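Local coordinates for protein SAM-dependent methyltransferase (PDB 3D2L) that probably transfers a methyl group from S-adenosylmethionine to an acceptor that has not been identified, at residues Trp23-Val31 / Gly130-His138; Glu170-Phe180 / Arg191-Pro202. All coordinates share one frame; numbering follows the deposited sequence.

How the interactions relate
From the N terminus, helix 20-30 comes first, and interaction 1 sets it against strand 131-138, closing a loop of 98 residues that holds the four other parallel strands of the mixed sheet. Interaction 2 opens only afterwards: residues 170-180 and 191-202 pair as a hairpin, with ten residues between them. The two contacts therefore follow in series, neither nested nor crossed, and their centres lie about 25 Å apart on opposite sides of the chain's centre. They still meet at their ends, where H138 probably hydrogen-bonds to Q198 and T200, so the methyltransferase sheet is tied to the four-stranded antiparallel sheet.

Interaction 1 of 2, residues Trp23-Val31 / Gly130-His138; sequences WVAWVLEQV and GGKLLFDVH
Helix 20-30 lies on strand 131-138 of the Rossmann-like methyltransferase sheet, W23, W26, V27 and Q30 meeting L134 and D136. The axes of residues 23-30 and 131-138 run roughly antiparallel, at 151°, and approach to 10.3 Å. L134 carries the apolar part. With its CG anti to the carbonyl carbon (chi1 -74°), its two methyls fan out beneath the helix. CD2 sits over one face of the W26 six-membered ring, 4.2 Å from the centroid in a CH-pi contact. The same methyl meets CG of Q30 at 3.8 Å, while CD1 reaches CG2 of V31 at 4.0 Å. The W26 and L134 side chains run past one another in opposing senses, which brings W26 CH2 to 3.8 Å from L134 CB; the ring edge faces the backbone N of F135. Strand 235-242 adds F237, edge-to-face with W26.

The polar end is buried. D136 forms a salt bridge with R235 through OD2, and its OD1 accepts a hydrogen bond from the backbone N of C104, so the carboxylate joins helix, neighbouring strand and loop. An alanine in place of D136 would probably leave the W23 indole N-H and the R235 guanidinium without their shared acceptor in a buried setting. The W23 bond itself is nearly straight, 167° at the hydrogen: NE1 lies 3.0 Å from D136 OD2, which stays in the indole plane yet is approached from above the plane of its own carboxylate.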
loop_
_atom_site.group_PDB
_atom_site.type_symbol
_atom_site.label_atom_id
_atom_site.label_comp_id
_atom_site.label_asym_id
_atom_site.label_seq_id
_atom_site.Cartn_x
_atom_site.Cartn_y
_atom_site.Cartn_z
ATOM N N TRP A 23 -0.661 7.059 8.727
ATOM C CA TRP A 23 -0.276 7.282 7.320
ATOM C C TRP A 23 -0.939 8.543 6.795
ATOM O O TRP A 23 -0.321 9.323 6.087
ATOM C CB TRP A 23 -0.667 6.113 6.420
ATOM C CG TRP A 23 0.244 4.938 6.436
ATOM C CD1 TRP A 23 1.225 4.662 5.527
ATOM C CD2 TRP A 23 0.238 3.851 7.366
ATOM N NE1 TRP A 23 1.857 3.496 5.863
ATOM C CE2 TRP A 23 1.248 2.954 6.960
ATOM C CE3 TRP A 23 -0.523 3.543 8.505
ATOM C CZ2 TRP A 23 1.522 1.767 7.649
ATOM C CZ3 TRP A 23 -0.253 2.354 9.189
ATOM C CH2 TRP A 23 0.749 1.485 8.756
ATOM N N VAL A 24 -2.207 8.734 7.151
ATOM C CA VAL A 24 -2.968 9.897 6.723
ATOM C C VAL A 24 -2.358 11.165 7.295
ATOM O O VAL A 24 -2.232 12.164 6.577
ATOM C CB VAL A 24 -4.467 9.769 7.118
ATOM C CG1 VAL A 24 -5.232 11.037 6.791
ATOM C CG2 VAL A 24 -5.067 8.595 6.400
ATOM N N ALA A 25 -1.938 11.139 8.563
ATOM C CA ALA A 25 -1.324 12.321 9.167
ATOM C C ALA A 25 -0.057 12.704 8.402
ATOM O O ALA A 25 0.235 13.881 8.219
ATOM C CB ALA A 25 -1.049 12.107 10.683
ATOM N N TRP A 26 0.655 11.699 7.894
ATOM C CA TRP A 26 1.874 11.909 7.096
ATOM C C TRP A 26 1.562 12.525 5.729
ATOM O O TRP A 26 2.217 13.467 5.300
ATOM C CB TRP A 26 2.627 10.574 6.951
ATOM C CG TRP A 26 3.758 10.598 5.964
ATOM C CD1 TRP A 26 4.871 11.349 6.034
ATOM C CD2 TRP A 26 3.885 9.803 4.788
ATOM N NE1 TRP A 26 5.669 11.114 4.958
ATOM C CE2 TRP A 26 5.097 10.167 4.172
ATOM C CE3 TRP A 26 3.088 8.835 4.181
ATOM C CZ2 TRP A 26 5.564 9.566 3.000
ATOM C CZ3 TRP A 26 3.550 8.236 2.991
ATOM C CH2 TRP A 26 4.787 8.609 2.426
ATOM N N VAL A 27 0.537 12.015 5.060
ATOM C CA VAL A 27 0.126 12.555 3.771
ATOM C C VAL A 27 -0.235 14.041 3.987
ATOM O O VAL A 27 0.158 14.890 3.199
ATOM C CB VAL A 27 -1.037 11.738 3.113
ATOM C CG1 VAL A 27 -1.546 12.421 1.796
ATOM C CG2 VAL A 27 -0.618 10.243 2.835
ATOM N N LEU A 28 -0.962 14.342 5.066
ATOM C CA LEU A 28 -1.363 15.727 5.394
ATOM C C LEU A 28 -0.163 16.687 5.540
ATOM O O LEU A 28 -0.294 17.894 5.297
ATOM C CB LEU A 28 -2.250 15.716 6.628
ATOM C CG LEU A 28 -3.663 15.210 6.351
ATOM C CD1 LEU A 28 -4.387 14.921 7.614
ATOM C CD2 LEU A 28 -4.438 16.225 5.501
ATOM N N GLU A 29 1.004 16.157 5.921
ATOM C CA GLU A 29 2.225 16.960 6.019
ATOM C C GLU A 29 2.839 17.281 4.677
ATOM O O GLU A 29 3.630 18.219 4.584
ATOM C CB GLU A 29 3.294 16.228 6.830
ATOM C CG GLU A 29 2.870 15.885 8.232
ATOM C CD GLU A 29 3.947 15.094 8.995
ATOM O OE1 GLU A 29 4.811 14.430 8.347
ATOM O OE2 GLU A 29 3.899 15.138 10.247
ATOM N N GLN A 30 2.510 16.495 3.648
ATOM C CA GLN A 30 3.084 16.656 2.323
ATOM C C GLN A 30 2.170 17.188 1.252
ATOM O O GLN A 30 2.675 17.758 0.293
ATOM C CB GLN A 30 3.610 15.303 1.777
ATOM C CG GLN A 30 4.379 14.494 2.750
ATOM C CD GLN A 30 5.543 15.227 3.341
ATOM O OE1 GLN A 30 6.129 16.112 2.713
ATOM N NE2 GLN A 30 5.897 14.857 4.571
ATOM N N VAL A 31 0.855 16.990 1.383
ATOM C CA VAL A 31 -0.092 17.382 0.329
ATOM C C VAL A 31 -1.161 18.201 0.970
ATOM O O VAL A 31 -1.773 17.734 1.917
ATOM C CB VAL A 31 -0.713 16.126 -0.382
ATOM C CG1 VAL A 31 -1.726 16.535 -1.520
ATOM C CG2 VAL A 31 0.403 15.220 -0.912
ATOM N N GLY A 130 5.133 19.722 -10.073
ATOM C CA GLY A 130 4.796 19.969 -8.679
ATOM C C GLY A 130 3.991 18.849 -8.047
ATOM O O GLY A 130 3.886 18.777 -6.853
ATOM N N GLY A 131 3.449 17.937 -8.837
ATOM C CA GLY A 131 2.672 16.831 -8.246
ATOM C C GLY A 131 3.573 15.966 -7.399
ATOM O O GLY A 131 4.744 15.801 -7.704
ATOM N N LYS A 132 3.024 15.353 -6.373
ATOM C CA LYS A 132 3.831 14.531 -5.495
ATOM C C LYS A 132 3.517 13.063 -5.606
ATOM O O LYS A 132 2.398 12.697 -5.930
ATOM C CB LYS A 132 3.662 14.982 -4.045
ATOM C CG LYS A 132 4.159 16.434 -3.824
ATOM C CD LYS A 132 4.874 16.603 -2.530
ATOM C CE LYS A 132 5.698 17.876 -2.508
ATOM N NZ LYS A 132 4.834 19.071 -2.665
ATOM N N LEU A 133 4.529 12.238 -5.352
ATOM C CA LEU A 133 4.426 10.808 -5.274
ATOM C C LEU A 133 4.919 10.442 -3.881
ATOM O O LEU A 133 6.056 10.766 -3.507
ATOM C CB LEU A 133 5.263 10.078 -6.339
ATOM C CG LEU A 133 5.387 8.559 -6.226
ATOM C CD1 LEU A 133 3.962 7.830 -6.266
ATOM C CD2 LEU A 133 6.332 8.020 -7.304
ATOM N N LEU A 134 4.040 9.783 -3.119
ATOM C CA LEU A 134 4.313 9.342 -1.765
ATOM C C LEU A 134 4.123 7.850 -1.669
ATOM O O LEU A 134 3.128 7.341 -2.141
ATOM C CB LEU A 134 3.338 9.983 -0.778
ATOM C CG LEU A 134 3.496 11.444 -0.399
ATOM C CD1 LEU A 134 3.130 12.319 -1.563
ATOM C CD2 LEU A 134 2.594 11.750 0.818
ATOM N N PHE A 135 5.069 7.158 -1.047
ATOM C CA PHE A 135 4.955 5.730 -0.796
ATOM C C PHE A 135 5.845 5.321 0.379
ATOM O O PHE A 135 6.847 5.959 0.690
ATOM C CB PHE A 135 5.294 4.833 -2.025
ATOM C CG PHE A 135 6.730 4.957 -2.525
ATOM C CD1 PHE A 135 7.731 4.135 -2.044
ATOM C CD2 PHE A 135 7.065 5.887 -3.483
ATOM C CE1 PHE A 135 9.028 4.239 -2.502
ATOM C CE2 PHE A 135 8.371 5.974 -3.957
ATOM C CZ PHE A 135 9.338 5.170 -3.460
ATOM N N ASP A 136 5.451 4.230 1.025
ATOM C CA ASP A 136 6.219 3.653 2.125
ATOM C C ASP A 136 6.445 2.178 1.814
ATOM O O ASP A 136 5.557 1.486 1.243
ATOM C CB ASP A 136 5.520 3.826 3.475
ATOM C CG ASP A 136 4.107 3.247 3.479
ATOM O OD1 ASP A 136 3.184 3.874 2.900
ATOM O OD2 ASP A 136 3.929 2.184 4.103
ATOM N N VAL A 137 7.649 1.717 2.158
ATOM C CA VAL A 137 8.082 0.348 1.852
ATOM C C VAL A 137 8.825 -0.271 3.003
ATOM O O VAL A 137 9.273 0.424 3.915
ATOM C CB VAL A 137 9.021 0.286 0.593
ATOM C CG1 VAL A 137 8.244 0.529 -0.717
ATOM C CG2 VAL A 137 10.205 1.247 0.717
ATOM N N HIS A 138 8.939 -1.593 2.965
ATOM C CA HIS A 138 9.731 -2.304 3.932
ATOM C C HIS A 138 11.199 -1.952 3.744
ATOM O O HIS A 138 11.647 -1.729 2.630
ATOM C CB HIS A 138 9.602 -3.833 3.764
ATOM C CG HIS A 138 8.197 -4.339 3.856
ATOM N ND1 HIS A 138 7.350 -3.981 4.877
ATOM C CD2 HIS A 138 7.502 -5.200 3.072
ATOM C CE1 HIS A 138 6.202 -4.614 4.736
ATOM N NE2 HIS A 138 6.267 -5.362 3.646
#

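Interaction 2 of 2, residues Glu170-Phe180 / Arg191-Pro202; sequences EPLSVVHELTF and RVDETHHQRTYP
Strands 173-180 and 191-199 run antiparallel in unbroken register, S173 facing R199 and F180 facing V192, with paired N-H...O bonds at V174-Q198, H176-H196, L178-E194 and F180-V192. One further bond, T200 N to L172 O, prolongs the pairing past the strand end.

On the face of V174, H176 and Q198, the H176 ring turns its NE2 edge to Q198 OE1 at 2.9 Å. The oxygen lies close to the ring plane, but the donor stands above the amide plane, the two planes being 62° apart. OE1 probably also accepts from H138 NE2, and Q198 NE2 bonds to D105, so this amide is held at both ends. V174 CG1, placed between backbone N and carbonyl carbon (chi1 56°), presses on Q198 CB at 3.5 Å. F147 meets the H176 ring edge-to-face.

The other face pairs hydroxyls with carboxylates. T195 OG1 donates to E177 OE1 on its syn side, and T179 OG1 to D193 OD1 on the anti side, each at 2.5 Å and each tilted 30° out of the carboxylate plane. D193 OD1 has a second donor, R191 NE at 3.0 Å, which lies on the syn side in a salt bridge within the same strand.

At the opposite end from the hairpin connection, in the type II turn from E170 to S173, E170 lies over one face of the R199 guanidinium, its OE1 3.4 Å from NH2; no N-H points at this oxygen, and the attraction is one of charge alone. A water accepts from R199 NE and donates to the carbonyl oxygens of P171 and T200. The pairing belongs to the beta hairpin of strands 173-183 and 189-199, at one edge of the four-stranded antiparallel sheet that accompanies the methyltransferase fold.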
loop_
_atom_site.group_PDB
_atom_site.type_symbol
_atom_site.label_atom_id
_atom_site.label_comp_id
_atom_site.label_asym_id
_atom_site.label_seq_id
_atom_site.Cartn_x
_atom_site.Cartn_y
_atom_site.Cartn_z
ATOM N N GLU A 170 14.691 -14.293 -4.407
ATOM C CA GLU A 170 15.460 -13.078 -4.670
ATOM C C GLU A 170 15.886 -12.396 -3.371
ATOM O O GLU A 170 15.217 -12.537 -2.332
ATOM C CB GLU A 170 14.626 -12.086 -5.488
ATOM C CG GLU A 170 14.363 -12.509 -6.920
ATOM C CD GLU A 170 15.610 -12.436 -7.804
ATOM O OE1 GLU A 170 16.480 -11.566 -7.576
ATOM O OE2 GLU A 170 15.713 -13.245 -8.750
ATOM N N PRO A 171 16.971 -11.604 -3.425
ATOM C CA PRO A 171 17.373 -10.878 -2.223
ATOM C C PRO A 171 16.292 -9.920 -1.752
ATOM O O PRO A 171 15.611 -9.312 -2.569
ATOM C CB PRO A 171 18.600 -10.072 -2.673
ATOM C CG PRO A 171 18.523 -10.056 -4.164
ATOM C CD PRO A 171 17.870 -11.336 -4.557
ATOM N N LEU A 172 16.151 -9.798 -0.438
ATOM C CA LEU A 172 15.179 -8.888 0.170
ATOM C C LEU A 172 13.738 -9.159 -0.287
ATOM O O LEU A 172 12.933 -8.229 -0.472
ATOM C CB LEU A 172 15.579 -7.437 -0.104
ATOM C CG LEU A 172 16.992 -7.002 0.307
ATOM C CD1 LEU A 172 17.176 -5.506 -0.018
ATOM C CD2 LEU A 172 17.239 -7.309 1.788
ATOM N N SER A 173 13.411 -10.443 -0.435
ATOM C CA SER A 173 12.066 -10.877 -0.819
ATOM C C SER A 173 11.481 -11.739 0.298
ATOM O O SER A 173 12.208 -12.300 1.126
ATOM C CB SER A 173 12.084 -11.647 -2.148
ATOM O OG SER A 173 12.593 -12.956 -1.978
ATOM N N VAL A 174 10.161 -11.809 0.326
ATOM C CA VAL A 174 9.431 -12.586 1.324
ATOM C C VAL A 174 8.272 -13.254 0.613
ATOM O O VAL A 174 7.718 -12.691 -0.343
ATOM C CB VAL A 174 8.894 -11.697 2.501
ATOM C CG1 VAL A 174 8.041 -10.598 1.968
ATOM C CG2 VAL A 174 8.038 -12.468 3.492
ATOM N N VAL A 175 7.970 -14.484 1.045
ATOM C CA VAL A 175 6.808 -15.251 0.610
ATOM C C VAL A 175 5.912 -15.315 1.842
ATOM O O VAL A 175 6.326 -15.805 2.887
ATOM C CB VAL A 175 7.179 -16.707 0.167
ATOM C CG1 VAL A 175 5.940 -17.472 -0.246
ATOM C CG2 VAL A 175 8.181 -16.691 -0.964
ATOM N N HIS A 176 4.714 -14.742 1.748
ATOM C CA HIS A 176 3.740 -14.791 2.842
ATOM C C HIS A 176 2.745 -15.887 2.545
ATOM O O HIS A 176 1.964 -15.758 1.594
ATOM C CB HIS A 176 2.942 -13.480 2.932
ATOM C CG HIS A 176 3.795 -12.275 3.128
ATOM N ND1 HIS A 176 4.602 -12.104 4.230
ATOM C CD2 HIS A 176 3.953 -11.165 2.363
ATOM C CE1 HIS A 176 5.231 -10.944 4.128
ATOM N NE2 HIS A 176 4.831 -10.344 3.019
ATOM N N GLU A 177 2.771 -16.964 3.333
ATOM C CA GLU A 177 1.817 -18.067 3.166
ATOM C C GLU A 177 0.723 -17.858 4.169
ATOM O O GLU A 177 0.938 -17.991 5.362
ATOM C CB GLU A 177 2.483 -19.418 3.357
ATOM C CG GLU A 177 3.527 -19.706 2.297
ATOM C CD GLU A 177 2.955 -20.126 0.962
ATOM O OE1 GLU A 177 1.750 -19.884 0.701
ATOM O OE2 GLU A 177 3.725 -20.735 0.174
ATOM N N LEU A 178 -0.452 -17.499 3.660
ATOM C CA LEU A 178 -1.609 -17.232 4.483
ATOM C C LEU A 178 -2.638 -18.344 4.409
ATOM O O LEU A 178 -2.875 -18.914 3.339
ATOM C CB LEU A 178 -2.291 -15.944 4.044
ATOM C CG LEU A 178 -1.859 -14.604 4.623
ATOM C CD1 LEU A 178 -2.283 -14.507 6.109
ATOM C CD2 LEU A 178 -0.392 -14.433 4.447
ATOM N N THR A 179 -3.244 -18.640 5.559
ATOM C CA THR A 179 -4.370 -19.567 5.642
ATOM C C THR A 179 -5.423 -18.845 6.472
ATOM O O THR A 179 -5.127 -18.422 7.567
ATOM C CB THR A 179 -4.010 -20.901 6.283
ATOM O OG1 THR A 179 -3.174 -21.640 5.383
ATOM C CG2 THR A 179 -5.289 -21.778 6.549
ATOM N N PHE A 180 -6.623 -18.695 5.922
ATOM C CA PHE A 180 -7.766 -18.101 6.636
ATOM C C PHE A 180 -8.771 -19.194 6.931
ATOM O O PHE A 180 -9.005 -20.051 6.089
ATOM C CB PHE A 180 -8.471 -17.012 5.790
ATOM C CG PHE A 180 -7.597 -15.813 5.513
ATOM C CD1 PHE A 180 -6.765 -15.792 4.397
ATOM C CD2 PHE A 180 -7.545 -14.757 6.423
ATOM C CE1 PHE A 180 -5.915 -14.711 4.152
ATOM C CE2 PHE A 180 -6.702 -13.658 6.181
ATOM C CZ PHE A 180 -5.882 -13.650 5.052
ATOM N N ARG A 191 -11.832 -22.940 4.804
ATOM C CA ARG A 191 -10.436 -22.625 4.721
ATOM C C ARG A 191 -10.109 -22.041 3.370
ATOM O O ARG A 191 -10.638 -22.483 2.353
ATOM C CB ARG A 191 -9.605 -23.883 5.007
ATOM C CG ARG A 191 -8.125 -23.724 4.797
ATOM C CD ARG A 191 -7.361 -24.948 5.178
ATOM N NE ARG A 191 -5.941 -24.737 5.019
ATOM C CZ ARG A 191 -4.985 -25.544 5.480
ATOM N NH1 ARG A 191 -5.278 -26.651 6.150
ATOM N NH2 ARG A 191 -3.713 -25.234 5.282
ATOM N N VAL A 192 -9.303 -20.982 3.382
ATOM C CA VAL A 192 -8.762 -20.370 2.153
ATOM C C VAL A 192 -7.266 -20.141 2.359
ATOM O O VAL A 192 -6.862 -19.507 3.329
ATOM C CB VAL A 192 -9.401 -19.015 1.790
ATOM C CG1 VAL A 192 -8.763 -18.475 0.492
ATOM C CG2 VAL A 192 -10.907 -19.151 1.600
ATOM N N ASP A 193 -6.461 -20.672 1.448
ATOM C CA ASP A 193 -5.006 -20.518 1.469
ATOM C C ASP A 193 -4.588 -19.568 0.348
ATOM O O ASP A 193 -5.055 -19.710 -0.786
ATOM C CB ASP A 193 -4.323 -21.869 1.208
ATOM C CG ASP A 193 -4.588 -22.897 2.307
ATOM O OD1 ASP A 193 -4.557 -22.542 3.494
ATOM O OD2 ASP A 193 -4.801 -24.069 1.973
ATOM N N GLU A 194 -3.721 -18.615 0.662
ATOM C CA GLU A 194 -3.186 -17.645 -0.305
ATOM C C GLU A 194 -1.681 -17.467 -0.144
ATOM O O GLU A 194 -1.157 -17.602 0.958
ATOM C CB GLU A 194 -3.794 -16.270 -0.069
ATOM C CG GLU A 194 -5.193 -16.148 -0.482
ATOM C CD GLU A 194 -5.697 -14.730 -0.337
ATOM O OE1 GLU A 194 -5.109 -13.972 0.485
ATOM O OE2 GLU A 194 -6.684 -14.384 -1.039
ATOM N N THR A 195 -0.998 -17.144 -1.245
ATOM C CA THR A 195 0.422 -16.882 -1.204
ATOM C C THR A 195 0.635 -15.493 -1.804
ATOM O O THR A 195 0.154 -15.194 -2.875
ATOM C CB THR A 195 1.230 -17.918 -1.984
ATOM O OG1 THR A 195 0.821 -19.222 -1.568
ATOM C CG2 THR A 195 2.722 -17.753 -1.711
ATOM N N HIS A 196 1.328 -14.656 -1.052
ATOM C CA HIS A 196 1.643 -13.290 -1.433
ATOM C C HIS A 196 3.142 -13.148 -1.457
ATOM O O HIS A 196 3.839 -13.733 -0.639
ATOM C CB HIS A 196 0.997 -12.315 -0.463
ATOM C CG HIS A 196 -0.504 -12.415 -0.443
ATOM N ND1 HIS A 196 -1.302 -11.823 -1.400
ATOM C CD2 HIS A 196 -1.344 -13.079 0.382
ATOM C CE1 HIS A 196 -2.568 -12.104 -1.155
ATOM N NE2 HIS A 196 -2.623 -12.855 -0.073
ATOM N N HIS A 197 3.614 -12.348 -2.407
ATOM C CA HIS A 197 5.028 -12.134 -2.617
ATOM C C HIS A 197 5.347 -10.669 -2.458
ATOM O O HIS A 197 4.683 -9.821 -3.044
ATOM C CB HIS A 197 5.412 -12.589 -4.026
ATOM C CG HIS A 197 5.178 -14.047 -4.248
ATOM N ND1 HIS A 197 6.085 -15.007 -3.861
ATOM C CD2 HIS A 197 4.103 -14.716 -4.737
ATOM C CE1 HIS A 197 5.594 -16.205 -4.130
ATOM N NE2 HIS A 197 4.390 -16.055 -4.657
ATOM N N GLN A 198 6.391 -10.378 -1.694
ATOM C CA GLN A 198 6.862 -9.007 -1.564
ATOM C C GLN A 198 8.360 -8.933 -1.717
ATOM O O GLN A 198 9.068 -9.890 -1.423
ATOM C CB GLN A 198 6.431 -8.391 -0.258
ATOM C CG GLN A 198 5.002 -7.936 -0.247
ATOM C CD GLN A 198 4.683 -7.180 1.016
ATOM O OE1 GLN A 198 5.079 -7.613 2.128
ATOM N NE2 GLN A 198 3.983 -6.034 0.879
ATOM N N ARG A 199 8.823 -7.796 -2.231
ATOM C CA ARG A 199 10.211 -7.588 -2.451
ATOM C C ARG A 199 10.544 -6.115 -2.225
ATOM O O ARG A 199 9.771 -5.189 -2.555
ATOM C CB ARG A 199 10.601 -8.037 -3.884
ATOM C CG ARG A 199 12.053 -7.853 -4.230
ATOM C CD ARG A 199 12.296 -8.325 -5.637
ATOM N NE ARG A 199 13.699 -8.187 -5.990
ATOM C CZ ARG A 199 14.177 -8.479 -7.178
ATOM N NH1 ARG A 199 13.377 -8.961 -8.123
ATOM N NH2 ARG A 199 15.472 -8.322 -7.404
ATOM N N THR A 200 11.695 -5.902 -1.614
ATOM C CA THR A 200 12.160 -4.574 -1.378
ATOM C C THR A 200 13.606 -4.426 -1.849
ATOM O O THR A 200 14.234 -5.392 -2.357
ATOM C CB THR A 200 11.893 -4.122 0.094
ATOM O OG1 THR A 200 11.800 -2.697 0.133
ATOM C CG2 THR A 200 12.990 -4.648 1.075
ATOM N N TYR A 201 14.082 -3.192 -1.752
ATOM C CA TYR A 201 15.393 -2.759 -2.178
ATOM C C TYR A 201 15.942 -1.740 -1.175
ATOM O O TYR A 201 15.162 -1.123 -0.391
ATOM C CB TYR A 201 15.297 -2.087 -3.567
ATOM C CG TYR A 201 14.697 -2.989 -4.622
ATOM C CD1 TYR A 201 13.312 -2.997 -4.863
ATOM C CD2 TYR A 201 15.501 -3.847 -5.369
ATOM C CE1 TYR A 201 12.760 -3.847 -5.800
ATOM C CE2 TYR A 201 14.957 -4.662 -6.342
ATOM C CZ TYR A 201 13.584 -4.665 -6.544
ATOM O OH TYR A 201 13.030 -5.501 -7.500
ATOM N N PRO A 202 17.284 -1.583 -1.143
ATOM C CA PRO A 202 17.837 -0.500 -0.336
ATOM C C PRO A 202 17.226 0.842 -0.793
ATOM O O PRO A 202 16.933 1.013 -1.965
ATOM C CB PRO A 202 19.332 -0.564 -0.645
ATOM C CG PRO A 202 19.581 -1.994 -1.006
ATOM C CD PRO A 202 18.341 -2.414 -1.751
HETATM O O HOH W 1 15.463 -6.985 -3.882
HETATM O O HOH W 2 8.767 -13.400 -2.838
#